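Local coordinates for putative lipoprotein (Bacteroides fragilis, PDB 3QNK), which is of uncharacterised function but, as a SusD-like putative lipoprotein of the outer membrane, probably helps to capture glycans at the cell surface, at residues 191-196 with 395-400; 503-506 with 512-515. All blocks are in the same frame, centred on the assembly; numbering follows the deposited sequence.

Interaction 1 (191-196 with 395-400); sequences VELYDK and YLNDAE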
loop_
_atom_site.group_PDB
_atom_site.type_symbol
_atom_site.label_atom_id
_atom_site.label_comp_id
_atom_site.label_asym_id
_atom_site.label_seq_id
_atom_site.Cartn_x
_atom_site.Cartn_y
_atom_site.Cartn_z
ATOM N N VAL B 191 24.044 10.947 -6.272
ATOM C CA VAL B 191 24.289 9.926 -5.239
ATOM C C VAL B 191 25.697 10.159 -4.594
ATOM O O VAL B 191 25.817 10.149 -3.361
ATOM C CB VAL B 191 24.125 8.500 -5.805
ATOM C CG1 VAL B 191 24.441 7.451 -4.756
ATOM C CG2 VAL B 191 22.713 8.289 -6.318
ATOM N N GLU B 192 26.713 10.447 -5.419
ATOM C CA GLU B 192 28.065 10.738 -4.958
ATOM C C GLU B 192 28.118 12.048 -4.159
ATOM O O GLU B 192 28.845 12.133 -3.172
ATOM C CB GLU B 192 29.055 10.804 -6.135
ATOM C CG GLU B 192 29.336 9.468 -6.818
ATOM C CD GLU B 192 29.980 9.524 -8.201
ATOM O OE1 GLU B 192 29.750 10.516 -8.928
ATOM O OE2 GLU B 192 30.698 8.565 -8.571
ATOM N N LEU B 193 27.334 13.062 -4.565
ATOM C CA LEU B 193 27.289 14.354 -3.878
ATOM C C LEU B 193 26.623 14.206 -2.507
ATOM O O LEU B 193 27.094 14.781 -1.512
ATOM C CB LEU B 193 26.552 15.395 -4.743
ATOM C CG LEU B 193 26.522 16.846 -4.232
ATOM C CD1 LEU B 193 27.921 17.460 -4.201
ATOM C CD2 LEU B 193 25.599 17.685 -5.058
ATOM N N TYR B 194 25.531 13.424 -2.460
ATOM C CA TYR B 194 24.786 13.124 -1.234
ATOM C C TYR B 194 25.712 12.452 -0.214
ATOM O O TYR B 194 25.618 12.803 0.953
ATOM C CB TYR B 194 23.520 12.275 -1.547
ATOM C CG TYR B 194 22.314 13.097 -1.988
ATOM C CD1 TYR B 194 22.473 14.284 -2.701
ATOM C CD2 TYR B 194 21.022 12.732 -1.623
ATOM C CE1 TYR B 194 21.379 15.087 -3.036
ATOM C CE2 TYR B 194 19.910 13.515 -1.983
ATOM C CZ TYR B 194 20.094 14.680 -2.715
ATOM O OH TYR B 194 19.035 15.455 -3.130
ATOM N N ASP B 195 26.691 11.617 -0.659
ATOM C CA ASP B 195 27.655 10.937 0.211
ATOM C C ASP B 195 29.035 11.650 0.282
ATOM O O ASP B 195 30.036 11.057 0.746
ATOM C CB ASP B 195 27.844 9.467 -0.217
ATOM C CG ASP B 195 28.465 8.615 0.876
ATOM O OD1 ASP B 195 28.255 8.936 2.080
ATOM O OD2 ASP B 195 29.194 7.654 0.535
ATOM N N LYS B 196 29.085 12.923 -0.158
ATOM C CA LYS B 196 30.273 13.777 -0.099
ATOM C C LYS B 196 31.527 13.156 -0.789
ATOM O O LYS B 196 32.665 13.445 -0.387
ATOM C CB LYS B 196 30.605 14.194 1.364
ATOM C CG LYS B 196 29.460 14.883 2.094
ATOM C CD LYS B 196 29.964 15.555 3.328
ATOM C CE LYS B 196 28.978 16.487 3.989
ATOM N NZ LYS B 196 29.512 16.997 5.289
ATOM N N TYR B 395 25.927 20.906 -13.693
ATOM C CA TYR B 395 26.682 22.112 -13.405
ATOM C C TYR B 395 26.748 22.423 -11.911
ATOM O O TYR B 395 27.831 22.737 -11.397
ATOM C CB TYR B 395 26.077 23.293 -14.153
ATOM C CG TYR B 395 26.259 23.193 -15.648
ATOM C CD1 TYR B 395 27.452 23.574 -16.249
ATOM C CD2 TYR B 395 25.235 22.719 -16.466
ATOM C CE1 TYR B 395 27.630 23.480 -17.622
ATOM C CE2 TYR B 395 25.403 22.620 -17.847
ATOM C CZ TYR B 395 26.606 23.000 -18.420
ATOM O OH TYR B 395 26.810 22.944 -19.775
ATOM N N LEU B 396 25.612 22.310 -11.216
ATOM C CA LEU B 396 25.505 22.634 -9.795
ATOM C C LEU B 396 26.139 21.559 -8.898
ATOM O O LEU B 396 26.783 21.919 -7.922
ATOM C CB LEU B 396 24.040 22.908 -9.415
ATOM C CG LEU B 396 23.499 24.252 -9.941
ATOM C CD1 LEU B 396 22.027 24.394 -9.719
ATOM C CD2 LEU B 396 24.200 25.412 -9.303
ATOM N N ASN B 397 26.045 20.264 -9.268
ATOM C CA ASN B 397 26.720 19.177 -8.554
ATOM C C ASN B 397 28.228 19.332 -8.701
ATOM O O ASN B 397 28.965 19.150 -7.740
ATOM C CB ASN B 397 26.279 17.808 -9.093
ATOM C CG ASN B 397 24.830 17.460 -8.835
ATOM O OD1 ASN B 397 24.106 18.163 -8.137
ATOM N ND2 ASN B 397 24.382 16.347 -9.381
ATOM N N ASP B 398 28.672 19.708 -9.909
ATOM C CA ASP B 398 30.066 19.957 -10.238
ATOM C C ASP B 398 30.580 21.171 -9.439
ATOM O O ASP B 398 31.646 21.078 -8.827
ATOM C CB ASP B 398 30.222 20.186 -11.763
ATOM C CG ASP B 398 31.612 19.962 -12.353
ATOM O OD1 ASP B 398 32.428 19.268 -11.709
ATOM O OD2 ASP B 398 31.870 20.455 -13.485
ATOM N N ALA B 399 29.807 22.298 -9.428
ATOM C CA ALA B 399 30.177 23.517 -8.699
ATOM C C ALA B 399 30.379 23.219 -7.207
ATOM O O ALA B 399 31.397 23.614 -6.626
ATOM C CB ALA B 399 29.110 24.581 -8.881
ATOM N N GLU B 400 29.460 22.424 -6.635
ATOM C CA GLU B 400 29.468 22.034 -5.255
ATOM C C GLU B 400 30.694 21.180 -4.909
ATOM O O GLU B 400 31.386 21.500 -3.930
ATOM C CB GLU B 400 28.166 21.314 -4.906
ATOM C CG GLU B 400 27.961 21.219 -3.411
ATOM C CD GLU B 400 26.594 20.845 -2.879
ATOM O OE1 GLU B 400 25.585 21.029 -3.604
ATOM O OE2 GLU B 400 26.536 20.469 -1.684
#
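Leu193 points its isobutyl group from helix 181-194 at two flat polar groups on helix 391-405, the amide of Asn397 and the carboxylate of Glu400. The leucine fork divides its work between them. CD2 of Leu193 lies over one face of the Asn397 amide, toward its oxygen end, with Leu193 CD2 3.5 Å from Asn397 OD1. The same methyl also reaches the carboxylate, at 3.6 Å from Glu400 OE1. CD1 packs against the aliphatic stem of the glutamate, 3.8 Å from Glu400 CG. Both methyls rest on the same face of the carboxylate. The Leu193 and Glu400 side chains cross at about a right angle. The amide and carboxylate planes are themselves steeply inclined, by about 75°, so the leucine fills the angle between them.

In both Leu193 and Glu400, CG is opposite the backbone nitrogen (chi1 -175° and -164°), which carries the two side chains out across the gap between the helices. The Leu193 and Asn397 CA atoms are 6.7 Å apart. The contact joins two helices of a SusD-family protein with an alpha-alpha superhelix, whose sequence families fall in the TPR clan. Helix 181-194 ends just past the contact in a Schellman motif, with Lys196 at positive phi as the C-prime residue.

The polar atoms under the leucine are buried, and they have partners beyond it. Asn397 OD1 accepts from Arg443 NH2, while ND2 bonds to Ser189 OG and Glu393 OE2, which fixes the amide flip. Glu400 OE2 accepts from Trp460 NE1 and forms a salt bridge with Arg459. These bonds hold the carboxylate in place, and Arg459 probably stabilises its negative charge. Leu193 also packs against Arg443 of helix 432-446.

Interaction 2 (503-506 with 512-515); sequences DEIV and KQNL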
loop_
_atom_site.group_PDB
_atom_site.type_symbol
_atom_site.label_atom_id
_atom_site.label_comp_id
_atom_site.label_asym_id
_atom_site.label_seq_id
_atom_site.Cartn_x
_atom_site.Cartn_y
_atom_site.Cartn_z
ATOM N N ASP B 503 6.532 -1.083 13.441
ATOM C CA ASP B 503 6.146 -2.480 13.269
ATOM C C ASP B 503 7.252 -3.280 12.618
ATOM O O ASP B 503 7.387 -4.469 12.903
ATOM C CB ASP B 503 4.834 -2.591 12.473
ATOM C CG ASP B 503 3.575 -2.278 13.264
ATOM O OD1 ASP B 503 3.683 -2.059 14.503
ATOM O OD2 ASP B 503 2.475 -2.293 12.660
ATOM N N GLU B 504 8.069 -2.615 11.785
ATOM C CA GLU B 504 9.203 -3.218 11.092
ATOM C C GLU B 504 10.322 -3.554 12.096
ATOM O O GLU B 504 10.886 -4.655 12.052
ATOM C CB GLU B 504 9.690 -2.270 10.001
ATOM C CG GLU B 504 10.285 -2.982 8.810
ATOM C CD GLU B 504 9.335 -3.703 7.875
ATOM O OE1 GLU B 504 8.110 -3.443 7.943
ATOM O OE2 GLU B 504 9.830 -4.499 7.042
ATOM N N ILE B 505 10.602 -2.612 13.018
ATOM C CA ILE B 505 11.617 -2.725 14.070
ATOM C C ILE B 505 11.267 -3.829 15.078
ATOM O O ILE B 505 12.178 -4.522 15.513
ATOM C CB ILE B 505 11.766 -1.366 14.816
ATOM C CG1 ILE B 505 12.307 -0.263 13.926
ATOM C CG2 ILE B 505 12.570 -1.501 16.124
ATOM C CD1 ILE B 505 13.749 -0.404 13.506
ATOM N N VAL B 506 9.981 -3.931 15.506
ATOM C CA VAL B 506 9.555 -4.901 16.522
ATOM C C VAL B 506 9.549 -6.327 15.949
ATOM O O VAL B 506 9.683 -7.280 16.715
ATOM C CB VAL B 506 8.204 -4.566 17.244
ATOM C CG1 VAL B 506 8.242 -3.180 17.844
ATOM C CG2 VAL B 506 7.009 -4.710 16.320
ATOM N N LYS B 512 17.546 -2.193 13.770
ATOM C CA LYS B 512 17.755 -1.065 14.672
ATOM C C LYS B 512 17.159 0.232 14.108
ATOM O O LYS B 512 17.217 0.497 12.909
ATOM C CB LYS B 512 19.240 -0.873 14.969
ATOM C CG LYS B 512 19.824 -2.005 15.815
ATOM C CD LYS B 512 21.260 -1.709 16.314
ATOM C CE LYS B 512 22.302 -1.347 15.266
ATOM N NZ LYS B 512 23.688 -1.583 15.764
ATOM N N GLN B 513 16.545 1.010 14.991
ATOM C CA GLN B 513 15.911 2.282 14.699
ATOM C C GLN B 513 16.964 3.357 14.520
ATOM O O GLN B 513 18.079 3.212 15.012
ATOM C CB GLN B 513 14.959 2.651 15.868
ATOM C CG GLN B 513 14.125 3.914 15.701
ATOM C CD GLN B 513 13.341 3.936 14.406
ATOM O OE1 GLN B 513 13.812 4.416 13.375
ATOM N NE2 GLN B 513 12.136 3.392 14.431
ATOM N N ASN B 514 16.606 4.434 13.826
ATOM C CA ASN B 514 17.460 5.586 13.641
ATOM C C ASN B 514 17.497 6.362 14.949
ATOM O O ASN B 514 16.548 6.292 15.734
ATOM C CB ASN B 514 16.950 6.443 12.490
ATOM C CG ASN B 514 17.428 5.972 11.154
ATOM O OD1 ASN B 514 18.520 5.411 11.024
ATOM N ND2 ASN B 514 16.655 6.259 10.113
ATOM N N LEU B 515 18.600 7.075 15.201
ATOM C CA LEU B 515 18.794 7.877 16.394
ATOM C C LEU B 515 17.645 8.893 16.641
ATOM O O LEU B 515 17.182 9.562 15.727
ATOM C CB LEU B 515 20.117 8.606 16.236
ATOM C CG LEU B 515 20.693 9.232 17.475
ATOM C CD1 LEU B 515 21.678 8.283 18.167
ATOM C CD2 LEU B 515 21.369 10.524 17.101
#
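Two flat groups of segment 512-515 meet Ile505 of helix 502-507: the peptide joining Lys512 to Gln513, and the side-chain amide of Gln513. CD1 of Ile505 sits over one face of the peptide, 3.5 Å from both Lys512 C and Gln513 N. Its neighbour CG1 lies over one face of the amide at the nitrogen end, with Ile505 CG1 3.7 Å from Gln513 NE2. The two planes are nearly perpendicular, and the end of the isoleucine fits into the corner they make.

This is a short helix near the C-terminus of a SusD-like fold, with the loop that follows packed on it. The chain leaves helix 502-507, turns, and crosses beside it at a steep angle as an extended segment. It touches the helix at Lys512 and Gln513 and then heads off. The polar atoms of the flat groups have partners in other parts of the chain. Arg146 NH1 donates to Lys512 O, and Gln513 NE2 donates to Val500 O, just ahead of the helix. Val500 also touches Ile505. Asp503, on the same short helix, bonds through OD1 to Ser57 OG of the second subunit.

CG of Gln513 stands opposite its backbone nitrogen (chi1 -176°), and the chain then bends at chi2 (53°). The bend turns the amide oxygen back onto its own segment, where Asn514 N donates to Gln513 OE1 over 2.8 Å.

Interaction 1 is a core contact and interaction 2 a surface one; their centres lie about 16 and 27 Å from the centre of the chain. Those centres are 30 Å apart and their nearest atoms about 14 Å. They share no helix. The first joins two helices distant in sequence, while the second folds the chain end onto a helix only a few residues before it. In each, a branched aliphatic side chain lies on the faces of polar groups bonded to other parts of the fold. Both sites have an amide and an arginine partner. The buried one adds a carboxylate with a salt bridge; the outer one adds a main-chain peptide, beside the interface with the second subunit.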